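Chitinase (Chromobacterium violaceum, PDB 4TXG) probably hydrolyses glycosidic bonds in chitin as a family 18 glycoside hydrolase, joining a TIM-barrel catalytic domain to a carbohydrate-binding module. Local coordinates at residues Y275-A281 against R334-L338; A498-D502 against I548-T552; L528-A533 against L551-R557. All coordinates share one frame; numbering follows the deposited sequence.

Contact 1: Y275-A281 against R334-L338; sequences YSMTVNA and RLGSL
The side chains of Arg334 and Val279 run antiparallel alongside each other, and their meeting illustrates how an arginine can grip a carbonyl just beyond a helix end. Val279 is the first residue beyond helix 273-278, and its CG1 packs on Arg334 CG at 3.7 Å. The arginine chain, extended from CG to NE, then carries its guanidinium edge onto the backbone oxygen of the same valine. Arg334 NE donates to Val279 O at 2.9 Å (159° at the hydrogen), while Arg334 NH2 reaches that same oxygen at 3.3 Å along a more bent path. The oxygen lies in the guanidinium plane, yet both nitrogens approach one face of the peptide, NE standing 45° above the carbonyl plane. Water 1, also at the guanidinium edge, accepts from NH2 and donates to Ser276 O, and NH1 bonds to Phe330 O.

Beside this polar grip, Val279 CG1 meets Ser337 CB at 3.6 Å. Leu338 crosses the valine at about a right angle and presents CD2 to the edge of the Tyr275 ring, 3.9 Å from Tyr275 CD1. The far end of that ring bonds through OH to Tyr315 N; Tyr315 follows directly on the family 18 DGxDxDxE signature, which runs along and past strand 308-312.

The carbonyl just past the helix, with Phe330 O at NH1, would probably favour the arginine's charge, while two bonds to one oxygen fix the guanidinium's rotation.

Contact 2: A498-D502 against I548-T552; sequences AVGID and INQLT
Ile501 N donates to Ile548 O at 2.9 Å in a nearly straight bond, 168° at the hydrogen, and this one backbone hydrogen bond shows how two irregular loops can be joined without forming a sheet. The same oxygen also takes a CA-H...O contact from Gly500, with Gly500 CA 3.4 Å from Ile548 O. Water 3 lies within bonding distance of both Ile548 O and Val499 O, though it has more acceptors about it than protons to give.

Gly500 sits close against the other loop: its CA is 3.2 Å from Asn549 OD1, and the side on which a CB would stand faces that amide oxygen and Ile548 O. Around this polar centre the two isoleucines close in. Ile501 CG1 is anti to the backbone N (chi1 -165°), which carries CD1 to within 3.6 Å of Asn549 O and on toward Leu551; the other branch, CG2, lies 3.7 Å from Gln550 O. From the opposite segment Ile548 lays CD1 over Gly500 CA at 4.0 Å.

What positions these atoms is a type II' turn, with Gly500 at positive phi (64°) in its first corner and Ile501 in its second, closed by Asp502 N donating to Val499 O at 3.0 Å. Farther out, Glu514 accepts from Gly500 N and His524 donates to Ile501 O, tying the turn to its surroundings, while Asn549 ND2 bonds to Asp543 O and so holds the amide with OD1 turned toward the glycine.

The chemistry is thus mainly that of peptide groups: Ile548 O is shared by the N-H of Ile501, the weaker CH contact of Gly500 and a water, and the aliphatic branches cover only part of its surroundings.

Contact 3: L528-A533 against L551-R557; sequences LEKGLA and LTGSYQR. With CS (cesium ion), chain C.
The ring of Tyr555 receives Leu528 over one face, with Leu528 CB 4.0 Å from the centroid of the Tyr555 ring and only 13° off its normal, a clear CH-pi contact. The two methyls continue the cover, CD1 near CE2 and CD2 near CE1. At the ring's edge, in its plane, lie Leu551 CD2 and water 4. This water donates to Leu528 O at 2.8 Å and accepts from Tyr555 N at 2.9 Å, bridging helix end and loop where no direct hydrogen bond forms.

A second flat pair meets differently. Glu529 is extended, with its carboxylate plane turned 25° from that of the Arg557 guanidinium, but the touch is to the aliphatic chain, Glu529 OE2 lying 3.4 Å from Arg557 CD. Their charged ends have other salt-bridge partners, Lys526 for the glutamate and Asp581 for the arginine. Leu551, meanwhile, pushes CD1 against the loop past the helix, 3.5 Å from Leu532 O.

A cesium ion joins the two backbones, bound by Glu529 O and Tyr555 O, each 3.0 Å from the metal, with Ser554 OG farther away at 3.6 Å.

Helix 522-530 ends here in a Schellman motif at Gly531, whose positive phi turns the chain away. Its last turn packs on a four-stranded antiparallel sheet, beside the outermost strand 556-560; Leu577 of strand 575-578 touches Leu528 and Tyr555, and Leu568 of strand 565-570 touches Glu529 and Arg557, consistent with the alpha+beta insertion domain of many family 18 chitinases.

How the contacts relate
Contacts 2 and 3 are neighbours, their centres about 10 Å apart, and share Leu551 and Thr552; contact 1 is remote, about 42 Å from contact 2 between centres. All three are partly buried, but contact 1 lies nearer the chain's centre (about 21 Å from its own centre) than the more peripheral contacts 2 and 3 (about 31 and 32 Å). Contact 1 belongs to the barrel, where a charged side chain serves a helix end. The others lie, in sequence, between barrel strands 457-462 and 599-603. There contact 2 depends on a backbone hydrogen bond between loops, contact 3 on ring packing, water and a metal. Asp502 and Tyr555, probably hydrogen-bonded, join these two into one patch.

Contact 1: Y275-A281 against R334-L338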
loop_
_atom_site.group_PDB
_atom_site.type_symbol
_atom_site.label_atom_id
_atom_site.label_comp_id
_atom_site.label_asym_id
_atom_site.label_seq_id
_atom_site.Cartn_x
_atom_site.Cartn_y
_atom_site.Cartn_z
ATOM N N TYR A 275 1.993 -15.978 -7.651
ATOM C CA TYR A 275 3.127 -16.151 -8.558
ATOM C C TYR A 275 2.775 -17.093 -9.707
ATOM O O TYR A 275 3.030 -16.787 -10.879
ATOM C CB TYR A 275 4.345 -16.680 -7.810
ATOM C CG TYR A 275 4.875 -15.730 -6.761
ATOM C CD1 TYR A 275 5.563 -14.580 -7.123
ATOM C CD2 TYR A 275 4.693 -15.993 -5.405
ATOM C CE1 TYR A 275 6.054 -13.705 -6.168
ATOM C CE2 TYR A 275 5.186 -15.135 -4.440
ATOM C CZ TYR A 275 5.866 -13.992 -4.827
ATOM O OH TYR A 275 6.364 -13.134 -3.878
ATOM N N SER A 276 2.174 -18.229 -9.373
ATOM C CA SER A 276 1.871 -19.229 -10.388
ATOM C C SER A 276 0.596 -18.852 -11.142
ATOM O O SER A 276 0.427 -19.220 -12.301
ATOM C CB SER A 276 1.760 -20.624 -9.752
ATOM O OG SER A 276 0.934 -20.596 -8.604
ATOM N N MET A 277 -0.284 -18.092 -10.493
ATOM C CA MET A 277 -1.527 -17.672 -11.135
ATOM C C MET A 277 -1.258 -16.625 -12.216
ATOM O O MET A 277 -1.942 -16.613 -13.240
ATOM C CB MET A 277 -2.532 -17.125 -10.101
ATOM C CG MET A 277 -3.883 -16.666 -10.698
ATOM S SD MET A 277 -3.938 -14.893 -11.116
ATOM C CE MET A 277 -4.132 -14.226 -9.481
ATOM N N THR A 278 -0.258 -15.760 -12.003
ATOM C CA THR A 278 0.021 -14.702 -12.979
ATOM C C THR A 278 1.107 -15.041 -13.985
ATOM O O THR A 278 1.135 -14.459 -15.058
ATOM C CB THR A 278 0.429 -13.367 -12.295
ATOM O OG1 THR A 278 1.619 -13.556 -11.517
ATOM C CG2 THR A 278 -0.692 -12.861 -11.397
ATOM N N VAL A 279 2.018 -15.948 -13.640
ATOM C CA VAL A 279 3.149 -16.254 -14.523
ATOM C C VAL A 279 3.352 -17.760 -14.591
ATOM O O VAL A 279 3.499 -18.418 -13.561
ATOM C CB VAL A 279 4.462 -15.563 -14.046
ATOM C CG1 VAL A 279 5.651 -15.945 -14.944
ATOM C CG2 VAL A 279 4.296 -14.031 -14.011
ATOM N N ASN A 280 3.327 -18.308 -15.803
ATOM C CA ASN A 280 3.617 -19.726 -16.003
ATOM C C ASN A 280 5.042 -20.068 -15.598
ATOM O O ASN A 280 5.901 -19.198 -15.528
ATOM C CB ASN A 280 3.411 -20.121 -17.468
ATOM C CG ASN A 280 1.979 -19.963 -17.918
ATOM O OD1 ASN A 280 1.056 -20.419 -17.247
ATOM N ND2 ASN A 280 1.788 -19.329 -19.072
ATOM N N ALA A 281 5.298 -21.350 -15.372
ATOM C CA ALA A 281 6.630 -21.791 -14.990
ATOM C C ALA A 281 7.681 -21.463 -16.056
ATOM O O ALA A 281 8.870 -21.377 -15.741
ATOM C CB ALA A 281 6.618 -23.286 -14.704
ATOM N N ARG A 334 10.719 -16.433 -11.489
ATOM C CA ARG A 334 9.836 -15.609 -12.306
ATOM C C ARG A 334 10.220 -14.127 -12.317
ATOM O O ARG A 334 9.459 -13.305 -12.817
ATOM C CB ARG A 334 8.387 -15.734 -11.805
ATOM C CG ARG A 334 7.722 -17.072 -12.085
ATOM C CD ARG A 334 6.464 -17.234 -11.214
ATOM N NE ARG A 334 5.656 -18.373 -11.645
ATOM C CZ ARG A 334 5.927 -19.643 -11.348
ATOM N NH1 ARG A 334 6.990 -19.949 -10.609
ATOM N NH2 ARG A 334 5.138 -20.612 -11.799
ATOM N N LEU A 335 11.385 -13.784 -11.773
ATOM C CA LEU A 335 11.710 -12.376 -11.517
ATOM C C LEU A 335 11.503 -11.474 -12.733
ATOM O O LEU A 335 10.926 -10.390 -12.612
ATOM C CB LEU A 335 13.149 -12.235 -11.026
ATOM C CG LEU A 335 13.487 -12.957 -9.720
ATOM C CD1 LEU A 335 14.971 -12.794 -9.402
ATOM C CD2 LEU A 335 12.606 -12.467 -8.558
ATOM N N GLY A 336 11.946 -11.928 -13.900
ATOM C CA GLY A 336 11.869 -11.104 -15.097
ATOM C C GLY A 336 10.476 -10.942 -15.682
ATOM O O GLY A 336 10.257 -10.111 -16.571
ATOM N N SER A 337 9.537 -11.742 -15.182
ATOM C CA SER A 337 8.188 -11.805 -15.730
ATOM C C SER A 337 7.127 -11.221 -14.816
ATOM O O SER A 337 5.996 -11.013 -15.246
ATOM C CB SER A 337 7.807 -13.256 -16.019
ATOM O OG SER A 337 8.729 -13.842 -16.913
ATOM N N LEU A 338 7.461 -11.017 -13.547
ATOM C CA LEU A 338 6.437 -10.634 -12.573
ATOM C C LEU A 338 5.791 -9.286 -12.870
ATOM O O LEU A 338 4.604 -9.086 -12.584
ATOM C CB LEU A 338 7.022 -10.620 -11.157
ATOM C CG LEU A 338 7.337 -12.015 -10.609
ATOM C CD1 LEU A 338 7.993 -11.936 -9.242
ATOM C CD2 LEU A 338 6.074 -12.860 -10.552
HETATM O O HOH W 1 2.298 -21.352 -13.020
HETATM O O HOH W 2 2.977 -11.006 -11.059
#

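Contact 2: A498-D502 against I548-T552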
loop_
_atom_site.group_PDB
_atom_site.type_symbol
_atom_site.label_atom_id
_atom_site.label_comp_id
_atom_site.label_asym_id
_atom_site.label_seq_id
_atom_site.Cartn_x
_atom_site.Cartn_y
_atom_site.Cartn_z
ATOM N N ALA A 498 11.882 -8.845 20.426
ATOM C CA ALA A 498 11.412 -8.839 21.807
ATOM C C ALA A 498 10.437 -9.994 22.010
ATOM O O ALA A 498 9.779 -10.438 21.065
ATOM C CB ALA A 498 10.766 -7.507 22.154
ATOM N N VAL A 499 10.359 -10.490 23.239
ATOM C CA VAL A 499 9.635 -11.727 23.512
ATOM C C VAL A 499 8.704 -11.605 24.710
ATOM O O VAL A 499 8.727 -10.609 25.427
ATOM C CB VAL A 499 10.617 -12.911 23.771
ATOM C CG1 VAL A 499 11.462 -13.230 22.516
ATOM C CG2 VAL A 499 11.515 -12.619 24.975
ATOM N N GLY A 500 7.876 -12.626 24.906
ATOM C CA GLY A 500 7.057 -12.737 26.105
ATOM C C GLY A 500 6.038 -11.621 26.240
ATOM O O GLY A 500 5.213 -11.418 25.351
ATOM N N ILE A 501 6.106 -10.889 27.349
ATOM C CA ILE A 501 5.158 -9.800 27.606
ATOM C C ILE A 501 5.352 -8.670 26.595
ATOM O O ILE A 501 4.470 -7.823 26.414
ATOM C CB ILE A 501 5.309 -9.255 29.046
ATOM C CG1 ILE A 501 4.097 -8.397 29.437
ATOM C CG2 ILE A 501 6.629 -8.500 29.201
ATOM C CD1 ILE A 501 4.062 -8.005 30.911
ATOM N N ASP A 502 6.500 -8.679 25.912
ATOM C CA ASP A 502 6.794 -7.695 24.865
ATOM C C ASP A 502 6.385 -8.150 23.460
ATOM O O ASP A 502 6.727 -7.493 22.473
ATOM C CB ASP A 502 8.290 -7.374 24.851
ATOM C CG ASP A 502 8.768 -6.753 26.137
ATOM O OD1 ASP A 502 8.002 -5.960 26.735
ATOM O OD2 ASP A 502 9.913 -7.058 26.549
ATOM N N ILE A 548 9.944 -14.171 31.345
ATOM C CA ILE A 548 9.808 -13.340 30.146
ATOM C C ILE A 548 8.407 -12.749 30.018
ATOM O O ILE A 548 8.183 -11.850 29.209
ATOM C CB ILE A 548 10.148 -14.117 28.850
ATOM C CG1 ILE A 548 9.166 -15.270 28.613
ATOM C CG2 ILE A 548 11.587 -14.615 28.885
ATOM C CD1 ILE A 548 9.262 -15.872 27.209
ATOM N N ASN A 549 7.471 -13.227 30.838
ATOM C CA ASN A 549 6.097 -12.738 30.774
ATOM C C ASN A 549 5.736 -11.804 31.919
ATOM O O ASN A 549 4.575 -11.416 32.072
ATOM C CB ASN A 549 5.125 -13.917 30.744
ATOM C CG ASN A 549 5.341 -14.805 29.538
ATOM O OD1 ASN A 549 5.707 -14.325 28.467
ATOM N ND2 ASN A 549 5.117 -16.100 29.703
ATOM N N GLN A 550 6.731 -11.439 32.717
ATOM C CA GLN A 550 6.514 -10.529 33.828
ATOM C C GLN A 550 6.975 -9.120 33.472
ATOM O O GLN A 550 7.869 -8.935 32.648
ATOM C CB GLN A 550 7.241 -11.035 35.073
ATOM C CG GLN A 550 6.803 -12.431 35.503
ATOM C CD GLN A 550 7.783 -13.083 36.459
ATOM O OE1 GLN A 550 8.692 -12.433 36.973
ATOM N NE2 GLN A 550 7.610 -14.379 36.694
ATOM N N LEU A 551 6.356 -8.125 34.094
ATOM C CA LEU A 551 6.741 -6.747 33.855
ATOM C C LEU A 551 7.955 -6.395 34.702
ATOM O O LEU A 551 7.869 -6.325 35.927
ATOM C CB LEU A 551 5.570 -5.801 34.145
ATOM C CG LEU A 551 5.451 -4.617 33.179
ATOM C CD1 LEU A 551 4.038 -4.087 33.147
ATOM C CD2 LEU A 551 6.421 -3.512 33.579
ATOM N N THR A 552 9.091 -6.192 34.042
ATOM C CA THR A 552 10.320 -5.784 34.720
ATOM C C THR A 552 10.843 -4.474 34.133
ATOM O O THR A 552 10.686 -4.209 32.941
ATOM C CB THR A 552 11.407 -6.869 34.618
ATOM O OG1 THR A 552 11.600 -7.231 33.245
ATOM C CG2 THR A 552 10.994 -8.106 35.395
HETATM O O HOH W 3 10.285 -10.356 27.964
#

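Contact 3: L528-A533 against L551-R557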
loop_
_atom_site.group_PDB
_atom_site.type_symbol
_atom_site.label_atom_id
_atom_site.label_comp_id
_atom_site.label_asym_id
_atom_site.label_seq_id
_atom_site.Cartn_x
_atom_site.Cartn_y
_atom_site.Cartn_z
ATOM N N LEU A 528 1.748 -1.261 28.958
ATOM C CA LEU A 528 3.153 -1.360 29.362
ATOM C C LEU A 528 3.678 0.003 29.798
ATOM O O LEU A 528 4.401 0.112 30.792
ATOM C CB LEU A 528 4.014 -1.922 28.226
ATOM C CG LEU A 528 3.771 -3.399 27.905
ATOM C CD1 LEU A 528 4.683 -3.852 26.773
ATOM C CD2 LEU A 528 3.976 -4.266 29.153
ATOM N N GLU A 529 3.294 1.036 29.051
ATOM C CA GLU A 529 3.651 2.423 29.362
ATOM C C GLU A 529 3.150 2.805 30.759
ATOM O O GLU A 529 3.822 3.524 31.518
ATOM C CB GLU A 529 3.065 3.371 28.291
ATOM C CG GLU A 529 3.441 4.843 28.477
ATOM C CD GLU A 529 2.730 5.787 27.501
ATOM O OE1 GLU A 529 2.130 5.312 26.507
ATOM O OE2 GLU A 529 2.768 7.020 27.737
ATOM N N LYS A 530 1.970 2.295 31.097
ATOM C CA LYS A 530 1.322 2.572 32.376
ATOM C C LYS A 530 1.833 1.698 33.513
ATOM O O LYS A 530 1.477 1.918 34.670
ATOM C CB LYS A 530 -0.187 2.382 32.252
ATOM C CG LYS A 530 -0.889 3.442 31.451
ATOM C CD LYS A 530 -1.319 4.596 32.343
ATOM C CE LYS A 530 -2.138 4.091 33.516
ATOM N NZ LYS A 530 -2.911 5.182 34.179
ATOM N N GLY A 531 2.646 0.701 33.189
ATOM C CA GLY A 531 3.135 -0.238 34.186
ATOM C C GLY A 531 2.132 -1.328 34.531
ATOM O O GLY A 531 2.144 -1.867 35.646
ATOM N N LEU A 532 1.262 -1.643 33.574
ATOM C CA LEU A 532 0.237 -2.676 33.729
ATOM C C LEU A 532 0.550 -3.850 32.806
ATOM O O LEU A 532 0.910 -3.652 31.642
ATOM C CB LEU A 532 -1.155 -2.114 33.415
ATOM C CG LEU A 532 -1.617 -0.925 34.265
ATOM C CD1 LEU A 532 -2.897 -0.331 33.693
ATOM C CD2 LEU A 532 -1.809 -1.334 35.725
ATOM N N ALA A 533 0.412 -5.068 33.312
ATOM C CA ALA A 533 0.804 -6.242 32.529
ATOM C C ALA A 533 -0.280 -6.663 31.548
ATOM O O ALA A 533 0.015 -7.235 30.497
ATOM C CB ALA A 533 1.147 -7.403 33.455
ATOM N N LEU A 551 6.356 -8.125 34.094
ATOM C CA LEU A 551 6.741 -6.747 33.855
ATOM C C LEU A 551 7.955 -6.395 34.702
ATOM O O LEU A 551 7.869 -6.325 35.927
ATOM C CB LEU A 551 5.570 -5.801 34.145
ATOM C CG LEU A 551 5.451 -4.617 33.179
ATOM C CD1 LEU A 551 4.038 -4.087 33.147
ATOM C CD2 LEU A 551 6.421 -3.512 33.579
ATOM N N THR A 552 9.091 -6.192 34.042
ATOM C CA THR A 552 10.320 -5.784 34.720
ATOM C C THR A 552 10.843 -4.474 34.133
ATOM O O THR A 552 10.686 -4.209 32.941
ATOM C CB THR A 552 11.407 -6.869 34.618
ATOM O OG1 THR A 552 11.600 -7.231 33.245
ATOM C CG2 THR A 552 10.994 -8.106 35.395
ATOM N N GLY A 553 11.462 -3.656 34.972
ATOM C CA GLY A 553 11.960 -2.367 34.534
ATOM C C GLY A 553 10.831 -1.390 34.278
ATOM O O GLY A 553 9.708 -1.587 34.742
ATOM N N SER A 554 11.132 -0.330 33.538
ATOM C CA SER A 554 10.149 0.697 33.236
ATOM C C SER A 554 10.118 0.991 31.739
ATOM O O SER A 554 11.163 1.185 31.119
ATOM C CB SER A 554 10.453 1.974 34.021
ATOM O OG SER A 554 9.629 3.042 33.585
ATOM N N TYR A 555 8.920 1.020 31.163
ATOM C CA TYR A 555 8.768 1.356 29.753
ATOM C C TYR A 555 8.548 2.856 29.597
ATOM O O TYR A 555 7.447 3.359 29.834
ATOM C CB TYR A 555 7.602 0.582 29.129
ATOM C CG TYR A 555 7.794 -0.924 29.089
ATOM C CD1 TYR A 555 7.493 -1.711 30.195
ATOM C CD2 TYR A 555 8.259 -1.556 27.940
ATOM C CE1 TYR A 555 7.648 -3.088 30.158
ATOM C CE2 TYR A 555 8.421 -2.934 27.892
ATOM C CZ TYR A 555 8.113 -3.692 29.006
ATOM O OH TYR A 555 8.275 -5.061 28.971
ATOM N N GLN A 556 9.597 3.571 29.205
ATOM C CA GLN A 556 9.521 5.024 29.080
ATOM C C GLN A 556 9.108 5.435 27.673
ATOM O O GLN A 556 9.743 5.041 26.696
ATOM C CB GLN A 556 10.866 5.659 29.434
ATOM C CG GLN A 556 10.941 7.142 29.139
ATOM C CD GLN A 556 12.370 7.648 29.073
ATOM O OE1 GLN A 556 13.184 7.153 28.284
ATOM N NE2 GLN A 556 12.686 8.636 29.906
ATOM N N ARG A 557 8.050 6.234 27.559
ATOM C CA ARG A 557 7.651 6.708 26.235
ATOM C C ARG A 557 8.573 7.819 25.755
ATOM O O ARG A 557 8.884 8.758 26.492
ATOM C CB ARG A 557 6.201 7.199 26.233
ATOM C CG ARG A 557 5.722 7.679 24.856
ATOM C CD ARG A 557 4.274 8.131 24.912
ATOM N NE ARG A 557 3.800 8.625 23.621
ATOM C CZ ARG A 557 4.056 9.842 23.146
ATOM N NH1 ARG A 557 4.802 10.699 23.843
ATOM N NH2 ARG A 557 3.568 10.201 21.968
HETATM CS CS CS C . 6.553 4.485 32.492
HETATM O O HOH W 4 6.401 0.890 32.627
#